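Local coordinates for protein mevalonate 3-kinase (Thermoplasma acidophilum, PDB 4RKS) that phosphorylates (R)-mevalonate at its 3-hydroxyl with ATP, in an alternative mevalonate pathway to isoprenoids found in extreme acidophiles, at residues Ala29-Leu38 against Gly162-Thr170. Residues are numbered along the deposited sequence; the frame is centred on the assembly and turned at random.
Sequences AYPTIGVVLL and GRSLFGGLT. With MEV ((R)-mevalonate), chain C.
Strand 32-34 and helix 162-166 run more nearly antiparallel than parallel, at 129° between their directions and 8.9 Å between axes, bringing Thr32 against Arg163 and Ser164 beside the mevalonate pocket of this GHMP kinase. The methyl end of Thr32 does the packing: CG2 lies anti to the carbonyl carbon and meets Arg163 CB at 3.5 Å and Ser164 CB at 3.7 Å. The two side chains of Thr32 and Arg163 cross at about a right angle, and from there the arginine continues extended from CG to NE, which carries its guanidinium past Gly34 to the substrate. Gly34 CA lies over one face of that group, 3.4 Å from Arg163 NH1, and packs equally close to mevalonate O3. At the helix, Ser164 OG, anti to its own N (chi1 178°), donates to Tyr30 O at 2.7 Å, and a water joins Tyr30 N to Ser164 O, so two backbone polar atoms of Tyr30 are tied to one serine. Ala132 of helix 128-141 touches both Ala29 and Ser164. Beyond Gly34 the chain turns into a classic beta bulge, Val35 and Val36 both facing Ala54, and leads to Leu38. Each carboxylate oxygen is then gripped from this contact: Arg163 NH1 donates to mevalonate O3 at 2.9 Å, nearly straight at 173°, while O4 accepts both Arg163 NH2 at 2.6 Å and Leu38 N at 2.8 Å.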
loop_
_atom_site.group_PDB
_atom_site.type_symbol
_atom_site.label_atom_id
_atom_site.label_comp_id
_atom_site.label_asym_id
_atom_site.label_seq_id
_atom_site.Cartn_x
_atom_site.Cartn_y
_atom_site.Cartn_z
ATOM N N ALA A 29 10.222 3.715 -3.690
ATOM C CA ALA A 29 9.309 2.591 -3.430
ATOM C C ALA A 29 8.036 2.746 -4.265
ATOM O O ALA A 29 7.804 3.809 -4.874
ATOM C CB ALA A 29 8.980 2.484 -1.948
ATOM N N TYR A 30 7.213 1.695 -4.283
ATOM C CA TYR A 30 6.004 1.637 -5.109
ATOM C C TYR A 30 4.754 1.570 -4.246
ATOM O O TYR A 30 4.782 0.966 -3.173
ATOM C CB TYR A 30 6.087 0.424 -6.067
ATOM C CG TYR A 30 7.334 0.533 -6.892
ATOM C CD1 TYR A 30 7.407 1.456 -7.930
ATOM C CD2 TYR A 30 8.467 -0.207 -6.585
ATOM C CE1 TYR A 30 8.550 1.603 -8.667
ATOM C CE2 TYR A 30 9.637 -0.061 -7.315
ATOM C CZ TYR A 30 9.664 0.852 -8.358
ATOM O OH TYR A 30 10.800 1.029 -9.095
ATOM N N PRO A 31 3.651 2.180 -4.719
ATOM C CA PRO A 31 2.387 2.173 -3.978
ATOM C C PRO A 31 1.773 0.785 -3.896
ATOM O O PRO A 31 2.233 -0.180 -4.517
ATOM C CB PRO A 31 1.498 3.133 -4.787
ATOM C CG PRO A 31 2.015 2.986 -6.195
ATOM C CD PRO A 31 3.514 2.823 -6.043
ATOM N N THR A 32 0.738 0.660 -3.077
ATOM C CA THR A 32 0.214 -0.657 -2.782
ATOM C C THR A 32 -1.310 -0.717 -2.902
ATOM O O THR A 32 -1.998 0.315 -2.885
ATOM C CB THR A 32 0.636 -1.118 -1.359
ATOM O OG1 THR A 32 0.011 -0.289 -0.383
ATOM C CG2 THR A 32 2.142 -1.009 -1.190
ATOM N N ILE A 33 -1.806 -1.941 -3.060
ATOM C CA ILE A 33 -3.234 -2.260 -3.079
ATOM C C ILE A 33 -3.499 -3.366 -2.065
ATOM O O ILE A 33 -2.819 -4.402 -2.079
ATOM C CB ILE A 33 -3.694 -2.732 -4.481
ATOM C CG1 ILE A 33 -3.585 -1.594 -5.495
ATOM C CG2 ILE A 33 -5.131 -3.280 -4.431
ATOM C CD1 ILE A 33 -3.588 -2.056 -6.955
ATOM N N GLY A 34 -4.466 -3.158 -1.180
ATOM C CA GLY A 34 -4.862 -4.202 -0.247
ATOM C C GLY A 34 -5.507 -5.412 -0.926
ATOM O O GLY A 34 -6.266 -5.269 -1.877
ATOM N N VAL A 35 -5.201 -6.606 -0.429
ATOM C CA VAL A 35 -5.799 -7.855 -0.920
ATOM C C VAL A 35 -6.679 -8.503 0.163
ATOM O O VAL A 35 -7.777 -9.008 -0.115
ATOM C CB VAL A 35 -4.696 -8.843 -1.404
ATOM C CG1 VAL A 35 -5.231 -10.262 -1.522
ATOM C CG2 VAL A 35 -4.112 -8.370 -2.739
ATOM N N VAL A 36 -6.187 -8.500 1.394
ATOM C CA VAL A 36 -7.048 -8.677 2.573
ATOM C C VAL A 36 -7.000 -7.330 3.265
ATOM O O VAL A 36 -5.926 -6.869 3.676
ATOM C CB VAL A 36 -6.580 -9.823 3.505
ATOM C CG1 VAL A 36 -7.439 -9.885 4.796
ATOM C CG2 VAL A 36 -6.653 -11.165 2.766
ATOM N N LEU A 37 -8.156 -6.683 3.345
ATOM C CA LEU A 37 -8.219 -5.249 3.551
ATOM C C LEU A 37 -8.143 -4.875 5.015
ATOM O O LEU A 37 -8.869 -5.436 5.834
ATOM C CB LEU A 37 -9.507 -4.695 2.926
ATOM C CG LEU A 37 -9.587 -4.911 1.415
ATOM C CD1 LEU A 37 -10.953 -4.491 0.862
ATOM C CD2 LEU A 37 -8.463 -4.147 0.747
ATOM N N LEU A 38 -7.286 -3.904 5.336
ATOM C CA LEU A 38 -7.117 -3.484 6.723
ATOM C C LEU A 38 -8.138 -2.441 7.183
ATOM O O LEU A 38 -8.364 -1.434 6.518
ATOM C CB LEU A 38 -5.711 -2.925 6.939
ATOM C CG LEU A 38 -5.467 -2.423 8.362
ATOM C CD1 LEU A 38 -5.453 -3.605 9.320
ATOM C CD2 LEU A 38 -4.153 -1.656 8.416
ATOM N N GLY A 162 4.888 -1.987 5.190
ATOM C CA GLY A 162 5.511 -3.275 4.914
ATOM C C GLY A 162 5.192 -3.847 3.539
ATOM O O GLY A 162 5.992 -4.594 2.972
ATOM N N ARG A 163 4.016 -3.519 3.010
ATOM C CA ARG A 163 3.621 -3.979 1.684
ATOM C C ARG A 163 4.627 -3.471 0.665
ATOM O O ARG A 163 5.076 -4.195 -0.217
ATOM C CB ARG A 163 2.215 -3.480 1.321
ATOM C CG ARG A 163 1.062 -4.104 2.076
ATOM C CD ARG A 163 -0.234 -3.302 1.785
ATOM N NE ARG A 163 -1.409 -3.862 2.443
ATOM C CZ ARG A 163 -2.636 -3.343 2.369
ATOM N NH1 ARG A 163 -2.861 -2.238 1.670
ATOM N NH2 ARG A 163 -3.643 -3.934 3.000
ATOM N N SER A 164 4.976 -2.201 0.799
ATOM C CA SER A 164 5.848 -1.566 -0.156
ATOM C C SER A 164 7.319 -1.858 0.151
ATOM O O SER A 164 8.141 -1.873 -0.751
ATOM C CB SER A 164 5.583 -0.060 -0.183
ATOM O OG SER A 164 6.464 0.584 -1.081
ATOM N N LEU A 165 7.650 -2.098 1.419
ATOM C CA LEU A 165 9.037 -2.386 1.776
ATOM C C LEU A 165 9.503 -3.700 1.135
ATOM O O LEU A 165 10.578 -3.768 0.553
ATOM C CB LEU A 165 9.208 -2.438 3.304
ATOM C CG LEU A 165 10.641 -2.644 3.811
ATOM C CD1 LEU A 165 11.564 -1.547 3.319
ATOM C CD2 LEU A 165 10.684 -2.743 5.341
ATOM N N PHE A 166 8.677 -4.737 1.213
ATOM C CA PHE A 166 9.106 -6.061 0.776
ATOM C C PHE A 166 8.700 -6.391 -0.660
ATOM O O PHE A 166 9.395 -7.132 -1.365
ATOM C CB PHE A 166 8.573 -7.114 1.736
ATOM C CG PHE A 166 9.260 -7.089 3.070
ATOM C CD1 PHE A 166 10.490 -7.702 3.238
ATOM C CD2 PHE A 166 8.689 -6.434 4.138
ATOM C CE1 PHE A 166 11.141 -7.673 4.464
ATOM C CE2 PHE A 166 9.333 -6.400 5.381
ATOM C CZ PHE A 166 10.557 -7.021 5.536
ATOM N N GLY A 167 7.597 -5.823 -1.101
ATOM C CA GLY A 167 7.215 -5.954 -2.497
ATOM C C GLY A 167 6.395 -7.190 -2.791
ATOM O O GLY A 167 6.131 -7.997 -1.908
ATOM N N GLY A 168 5.996 -7.353 -4.048
ATOM C CA GLY A 168 5.182 -8.498 -4.423
ATOM C C GLY A 168 3.902 -8.642 -3.615
ATOM O O GLY A 168 3.261 -7.652 -3.234
ATOM N N LEU A 169 3.509 -9.887 -3.372
ATOM C CA LEU A 169 2.365 -10.171 -2.520
ATOM C C LEU A 169 2.873 -10.444 -1.119
ATOM O O LEU A 169 3.760 -11.269 -0.941
ATOM C CB LEU A 169 1.574 -11.374 -3.026
ATOM C CG LEU A 169 0.465 -11.925 -2.136
ATOM C CD1 LEU A 169 -0.639 -10.890 -1.969
ATOM C CD2 LEU A 169 -0.090 -13.249 -2.722
ATOM N N THR A 170 2.314 -9.740 -0.139
ATOM C CA THR A 170 2.713 -9.921 1.245
ATOM C C THR A 170 1.499 -10.170 2.116
ATOM O O THR A 170 0.360 -9.861 1.727
ATOM C CB THR A 170 3.460 -8.691 1.798
ATOM O OG1 THR A 170 2.630 -7.534 1.647
ATOM C CG2 THR A 170 4.807 -8.495 1.078
HETATM C C8 MEV C . -4.902 0.565 4.563
HETATM O O8 MEV C . -4.321 1.267 5.646
HETATM C C2 MEV C . -6.355 0.975 4.469
HETATM C C3 MEV C . -7.098 0.618 3.192
HETATM O O7 MEV C . -6.394 0.984 2.034
HETATM C C4 MEV C . -7.391 -0.872 3.129
HETATM C C5 MEV C . -6.236 -1.695 2.588
HETATM O O3 MEV C . -5.614 -1.354 1.537
HETATM O O4 MEV C . -5.876 -2.721 3.212
HETATM C C6 MEV C . -8.401 1.387 3.222
HETATM O O HOH W 1 7.848 -1.046 -3.500
#